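Local coordinates for citrate lyase subunit beta-like protein (PDB 6AS5) that is probably a magnesium-dependent lyase of the HpcH/HpaI aldolase family, binds coenzyme A and acetoacetate, and may play a role in fatty acid biosynthesis, at residues I40-D45 and V70-A75. Numbering follows the deposited sequence.
Sequences ILDLED and VVRINA. With COA (coenzyme A), chain E; AAE (acetoacetic acid), chain F.
Arg72 holds the Asp42 carboxylate side-on, one nitrogen to each oxygen. Arg72 NE donates to OD1 of Asp42 at 2.8 Å, nearly straight at 167°, and NH2 of Arg72 donates to OD2 of Asp42 at 3.0 Å. The two groups are not coplanar: their planes stand 66° apart, and both nitrogens come from above the carboxylate. The Glu44 backbone N reaches OD1 of Asp42 from the opposite face at 2.7 Å, closing an Asx turn. Glu44 OE1 sits over one face of the guanidinium, 3.3 Å from Arg72 NH2, an ionic contact without a hydrogen bond. Its OE2 pairs with Lys100. A bend at chi3 (83°) turns the end of Arg72 so that its NH1 makes a weak bond to O8 of acetoacetate at 2.7 Å. C2P of coenzyme A lies over the other guanidinium face.

Strands 38-42 and 69-72 are neighbours in the parallel TIM barrel, joined through helix 52-61 as a beta-alpha-beta unit. Arg72 is a substrate-binding residue at their C-terminal ends, and Asp45 lies near the magnesium ion.

Backbone bonds run from Leu41 N to Val70 O, Arg72 N to Leu41 O and Leu43 N to Arg72 O. Beyond the strands, Asn74 ND2 reaches Leu43 O weakly; its stronger partner is Asp84.

Val71 points to the sheet face opposite to Arg72. There its CG1 meets CD1 of Leu43, from the loop just past strand 38-42, at 3.9 Å, between helices 52-61 and 79-88.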
ATOM      1  N   ILE A  40     -23.913   8.008 -14.649  1.00 26.50           N
ATOM      2  CA  ILE A  40     -22.757   8.322 -15.470  1.00 21.31           C
ATOM      3  C   ILE A  40     -23.033   7.857 -16.885  1.00 28.35           C
ATOM      4  O   ILE A  40     -23.031   6.646 -17.155  1.00 24.19           O
ATOM      5  CB  ILE A  40     -21.488   7.607 -14.993  1.00 20.49           C
ATOM      6  CG1 ILE A  40     -21.331   7.754 -13.475  1.00 22.65           C
ATOM      7  CG2 ILE A  40     -20.286   8.137 -15.777  1.00 15.04           C
ATOM      8  CD1 ILE A  40     -20.312   6.817 -12.842  1.00 17.39           C
ATOM      9  N   LEU A  41     -23.308   8.815 -17.770  1.00 26.00           N
ATOM     10  CA  LEU A  41     -23.409   8.556 -19.201  1.00 20.67           C
ATOM     11  C   LEU A  41     -22.015   8.327 -19.776  1.00 21.67           C
ATOM     12  O   LEU A  41     -21.136   9.181 -19.659  1.00 23.00           O
ATOM     13  CB  LEU A  41     -24.109   9.717 -19.916  1.00 15.68           C
ATOM     14  CG  LEU A  41     -25.558   9.883 -19.466  1.00 23.59           C
ATOM     15  CD1 LEU A  41     -26.241  10.971 -20.253  1.00 27.88           C
ATOM     16  CD2 LEU A  41     -26.319   8.544 -19.604  1.00 18.41           C
ATOM     17  N   ASP A  42     -21.815   7.173 -20.403  1.00 28.85           N
ATOM     18  CA  ASP A  42     -20.471   6.774 -20.813  1.00 28.89           C
ATOM     19  C   ASP A  42     -20.215   6.901 -22.311  1.00 26.62           C
ATOM     20  O   ASP A  42     -20.938   6.325 -23.116  1.00 28.29           O
ATOM     21  CB  ASP A  42     -20.186   5.338 -20.377  1.00 19.43           C
ATOM     22  CG  ASP A  42     -18.763   4.917 -20.687  1.00 26.24           C
ATOM     23  OD1 ASP A  42     -17.873   5.805 -20.718  1.00 19.59           O
ATOM     24  OD2 ASP A  42     -18.536   3.705 -20.908  1.00 28.56           O
ATOM     25  N   LEU A  43     -19.180   7.656 -22.671  1.00 19.52           N
ATOM     26  CA  LEU A  43     -18.705   7.705 -24.048  1.00 18.57           C
ATOM     27  C   LEU A  43     -17.458   6.842 -24.259  1.00 19.89           C
ATOM     28  O   LEU A  43     -17.017   6.653 -25.400  1.00 22.53           O
ATOM     29  CB  LEU A  43     -18.414   9.150 -24.481  1.00 21.83           C
ATOM     30  CG  LEU A  43     -19.595  10.127 -24.512  1.00 21.65           C
ATOM     31  CD1 LEU A  43     -19.084  11.554 -24.524  1.00 26.00           C
ATOM     32  CD2 LEU A  43     -20.503   9.878 -25.714  1.00 21.23           C
ATOM     33  N   GLU A  44     -16.895   6.315 -23.170  1.00 20.40           N
ATOM     34  CA  GLU A  44     -15.664   5.537 -23.260  1.00 18.91           C
ATOM     35  C   GLU A  44     -15.851   4.033 -23.515  1.00 22.50           C
ATOM     36  O   GLU A  44     -16.503   3.644 -24.472  1.00 27.74           O
ATOM     37  CB  GLU A  44     -14.754   5.767 -22.049  1.00 20.73           C
ATOM     38  CG  GLU A  44     -13.275   5.753 -22.432  1.00 23.85           C
ATOM     39  CD  GLU A  44     -12.446   4.867 -21.527  1.00 22.28           C
ATOM     40  OE1 GLU A  44     -13.044   4.105 -20.739  1.00 27.25           O
ATOM     41  OE2 GLU A  44     -11.197   4.940 -21.600  1.00 26.43           O
ATOM     42  N   ASP A  45     -15.254   3.198 -22.668  1.00 27.28           N
ATOM     43  CA  ASP A  45     -15.157   1.768 -22.964  1.00 30.12           C
ATOM     44  C   ASP A  45     -16.500   1.082 -23.156  1.00 33.93           C
ATOM     45  O   ASP A  45     -16.577   0.064 -23.837  1.00 34.29           O
ATOM     46  CB  ASP A  45     -14.326   1.035 -21.908  1.00 27.84           C
ATOM     47  CG  ASP A  45     -12.861   1.418 -21.961  1.00 32.32           C
ATOM     48  OD1 ASP A  45     -12.490   2.121 -22.922  1.00 37.10           O
ATOM     49  OD2 ASP A  45     -12.087   1.019 -21.062  1.00 31.67           O
ATOM     50  N   VAL A  70     -23.295  12.716 -14.656  1.00 16.83           N
ATOM     51  CA  VAL A  70     -21.889  12.902 -14.999  1.00 23.66           C
ATOM     52  C   VAL A  70     -21.648  12.207 -16.319  1.00 18.52           C
ATOM     53  O   VAL A  70     -22.247  11.173 -16.570  1.00 18.67           O
ATOM     54  CB  VAL A  70     -20.994  12.240 -13.948  1.00 14.32           C
ATOM     55  CG1 VAL A  70     -19.510  12.261 -14.392  1.00 17.43           C
ATOM     56  CG2 VAL A  70     -21.189  12.930 -12.612  1.00 16.27           C
ATOM     57  N   VAL A  71     -20.784  12.767 -17.159  1.00 21.18           N
ATOM     58  CA  VAL A  71     -20.463  12.139 -18.437  1.00 23.83           C
ATOM     59  C   VAL A  71     -19.020  11.668 -18.450  1.00 20.56           C
ATOM     60  O   VAL A  71     -18.101  12.482 -18.371  1.00 26.60           O
ATOM     61  CB  VAL A  71     -20.650  13.106 -19.632  1.00 18.64           C
ATOM     62  CG1 VAL A  71     -20.259  12.411 -20.930  1.00 18.21           C
ATOM     63  CG2 VAL A  71     -22.089  13.618 -19.709  1.00 18.75           C
ATOM     64  N   ARG A  72     -18.808  10.364 -18.555  1.00 17.32           N
ATOM     65  CA  ARG A  72     -17.449   9.854 -18.723  1.00 22.79           C
ATOM     66  C   ARG A  72     -16.988  10.053 -20.161  1.00 26.30           C
ATOM     67  O   ARG A  72     -17.518   9.430 -21.089  1.00 28.35           O
ATOM     68  CB  ARG A  72     -17.321   8.375 -18.336  1.00 21.51           C
ATOM     69  CG  ARG A  72     -15.861   7.886 -18.384  1.00 16.42           C
ATOM     70  CD  ARG A  72     -15.662   6.531 -17.711  1.00 20.85           C
ATOM     71  NE  ARG A  72     -16.003   5.454 -18.625  1.00 21.52           N
ATOM     72  CZ  ARG A  72     -15.613   4.189 -18.500  1.00 27.60           C
ATOM     73  NH1 ARG A  72     -14.847   3.799 -17.481  1.00 19.70           N
ATOM     74  NH2 ARG A  72     -15.992   3.307 -19.416  1.00 27.42           N
ATOM     75  N   ILE A  73     -16.018  10.941 -20.348  1.00 19.41           N
ATOM     76  CA  ILE A  73     -15.482  11.188 -21.672  1.00 20.79           C
ATOM     77  C   ILE A  73     -14.323  10.230 -21.920  1.00 20.88           C
ATOM     78  O   ILE A  73     -14.082   9.330 -21.124  1.00 25.83           O
ATOM     79  CB  ILE A  73     -15.019  12.655 -21.843  1.00 26.19           C
ATOM     80  CG1 ILE A  73     -13.861  12.987 -20.898  1.00 21.89           C
ATOM     81  CG2 ILE A  73     -16.175  13.617 -21.607  1.00 23.75           C
ATOM     82  CD1 ILE A  73     -13.478  14.470 -20.930  1.00 20.01           C
ATOM     83  N   ASN A  74     -13.626  10.409 -23.032  1.00 19.54           N
ATOM     84  CA  ASN A  74     -12.442   9.612 -23.331  1.00 23.14           C
ATOM     85  C   ASN A  74     -11.155  10.225 -22.749  1.00 24.94           C
ATOM     86  O   ASN A  74     -11.153  11.361 -22.280  1.00 27.07           O
ATOM     87  CB  ASN A  74     -12.328   9.362 -24.845  1.00 30.36           C
ATOM     88  CG  ASN A  74     -13.385   8.378 -25.358  1.00 35.08           C
ATOM     89  OD1 ASN A  74     -13.251   7.158 -25.200  1.00 37.27           O
ATOM     90  ND2 ASN A  74     -14.445   8.907 -25.966  1.00 33.53           N
ATOM     91  N   ALA A  75     -10.066   9.464 -22.770  1.00 28.37           N
ATOM     92  CA  ALA A  75      -8.837   9.872 -22.091  1.00 20.71           C
ATOM     93  C   ALA A  75      -8.132  11.025 -22.817  1.00 16.80           C
ATOM     94  O   ALA A  75      -8.352  11.239 -24.003  1.00 19.75           O
ATOM     95  CB  ALA A  75      -7.905   8.686 -21.945  1.00 18.60           C
TER
HETATM   96  N1A COA E 302     -28.530   1.355 -17.363  1.00 25.81           N
HETATM   97  C2A COA E 302     -29.870   1.410 -17.444  1.00 25.53           C
HETATM   98  N3A COA E 302     -30.626   0.301 -17.456  1.00 24.65           N
HETATM   99  C4A COA E 302     -30.047  -0.917 -17.401  1.00 23.70           C
HETATM  100  C5A COA E 302     -28.659  -1.025 -17.316  1.00 30.95           C
HETATM  101  C6A COA E 302     -27.907   0.158 -17.296  1.00 30.06           C
HETATM  102  N6A COA E 302     -26.411   0.063 -17.200  1.00 19.15           N
HETATM  103  N7A COA E 302     -28.347  -2.338 -17.264  1.00 29.14           N
HETATM  104  C8A COA E 302     -29.500  -3.031 -17.321  1.00 37.29           C
HETATM  105  N9A COA E 302     -30.529  -2.174 -17.407  1.00 30.22           N
HETATM  106  C1B COA E 302     -31.929  -2.516 -17.462  1.00 29.62           C
HETATM  107  C2B COA E 302     -32.399  -2.986 -18.757  1.00 35.10           C
HETATM  108  O2B COA E 302     -32.871  -1.912 -19.489  1.00 34.66           O
HETATM  109  C3B COA E 302     -33.517  -3.810 -18.404  1.00 39.81           C
HETATM  110  O3B COA E 302     -34.571  -2.958 -18.127  1.00 46.51           O
HETATM  111  P3B COA E 302     -36.015  -3.385 -18.499  1.00 50.09           P
HETATM  112  O7A COA E 302     -36.145  -4.886 -18.338  1.00 46.15           O
HETATM  113  O8A COA E 302     -36.277  -2.973 -19.923  1.00 33.72           O
HETATM  114  O9A COA E 302     -37.003  -2.712 -17.564  1.00 57.26           O
HETATM  115  C4B COA E 302     -33.098  -4.463 -17.172  1.00 39.70           C
HETATM  116  O4B COA E 302     -32.158  -3.549 -16.564  1.00 32.52           O
HETATM  117  C5B COA E 302     -32.475  -5.751 -17.427  1.00 39.55           C
HETATM  118  O5B COA E 302     -31.329  -5.794 -18.179  1.00 40.38           O
HETATM  119  P1A COA E 302     -30.446  -7.066 -18.245  1.00 40.97           P
HETATM  120  O1A COA E 302     -31.072  -8.033 -19.193  1.00 45.66           O
HETATM  121  O2A COA E 302     -30.307  -7.676 -16.880  1.00 39.73           O
HETATM  122  O3A COA E 302     -29.025  -6.694 -18.744  1.00 49.80           O
HETATM  123  P2A COA E 302     -28.731  -6.430 -20.264  1.00 36.26           P
HETATM  124  O4A COA E 302     -28.263  -7.694 -20.938  1.00 38.47           O
HETATM  125  O5A COA E 302     -29.942  -5.844 -20.915  1.00 42.80           O
HETATM  126  O6A COA E 302     -27.558  -5.423 -20.349  1.00 37.60           O
HETATM  127  CBP COA E 302     -25.344  -4.614 -19.800  1.00 32.50           C
HETATM  128  CCP COA E 302     -26.427  -5.669 -19.594  1.00 31.70           C
HETATM  129  CDP COA E 302     -25.164  -4.360 -21.299  1.00 24.77           C
HETATM  130  CEP COA E 302     -24.033  -5.009 -19.154  1.00 33.62           C
HETATM  131  CAP COA E 302     -25.874  -3.355 -19.085  1.00 29.65           C
HETATM  132  OAP COA E 302     -26.072  -3.730 -17.769  1.00 29.48           O
HETATM  133  C9P COA E 302     -24.884  -2.212 -19.099  1.00 30.42           C
HETATM  134  O9P COA E 302     -24.767  -1.485 -20.086  1.00 29.82           O
HETATM  135  N8P COA E 302     -24.077  -2.050 -17.927  1.00 32.54           N
HETATM  136  C7P COA E 302     -23.071  -0.988 -17.820  1.00 32.61           C
HETATM  137  C6P COA E 302     -22.045  -0.936 -18.912  1.00 29.41           C
HETATM  138  C5P COA E 302     -21.120   0.252 -18.841  1.00 30.72           C
HETATM  139  O5P COA E 302     -21.564   1.404 -18.858  1.00 28.40           O
HETATM  140  N4P COA E 302     -19.710   0.023 -18.752  1.00 34.70           N
HETATM  141  C3P COA E 302     -18.878   1.183 -18.681  1.00 36.42           C
HETATM  142  C2P COA E 302     -18.129   1.331 -17.375  1.00 42.60           C
HETATM  143  S1P COA E 302     -17.741  -0.201 -16.533  1.00 46.73           S
HETATM  144  O1  AAE F 303     -11.673  -1.214 -13.982  1.00 27.68           O
HETATM  145  C2  AAE F 303     -12.057  -0.576 -15.004  1.00 32.37           C
HETATM  146  O3  AAE F 303     -11.216  -0.243 -15.879  1.00 23.83           O
HETATM  147  C4  AAE F 303     -13.510  -0.247 -15.171  1.00 37.37           C
HETATM  148  C5  AAE F 303     -13.966   1.178 -15.199  1.00 35.04           C
HETATM  149  O8  AAE F 303     -13.510   1.963 -16.008  1.00 27.07           O
HETATM  150  C9  AAE F 303     -15.006   1.644 -14.238  1.00 37.09           C
HETATM  151  O   HOH W   1     -10.113   6.387 -23.692  1.00 19.05           O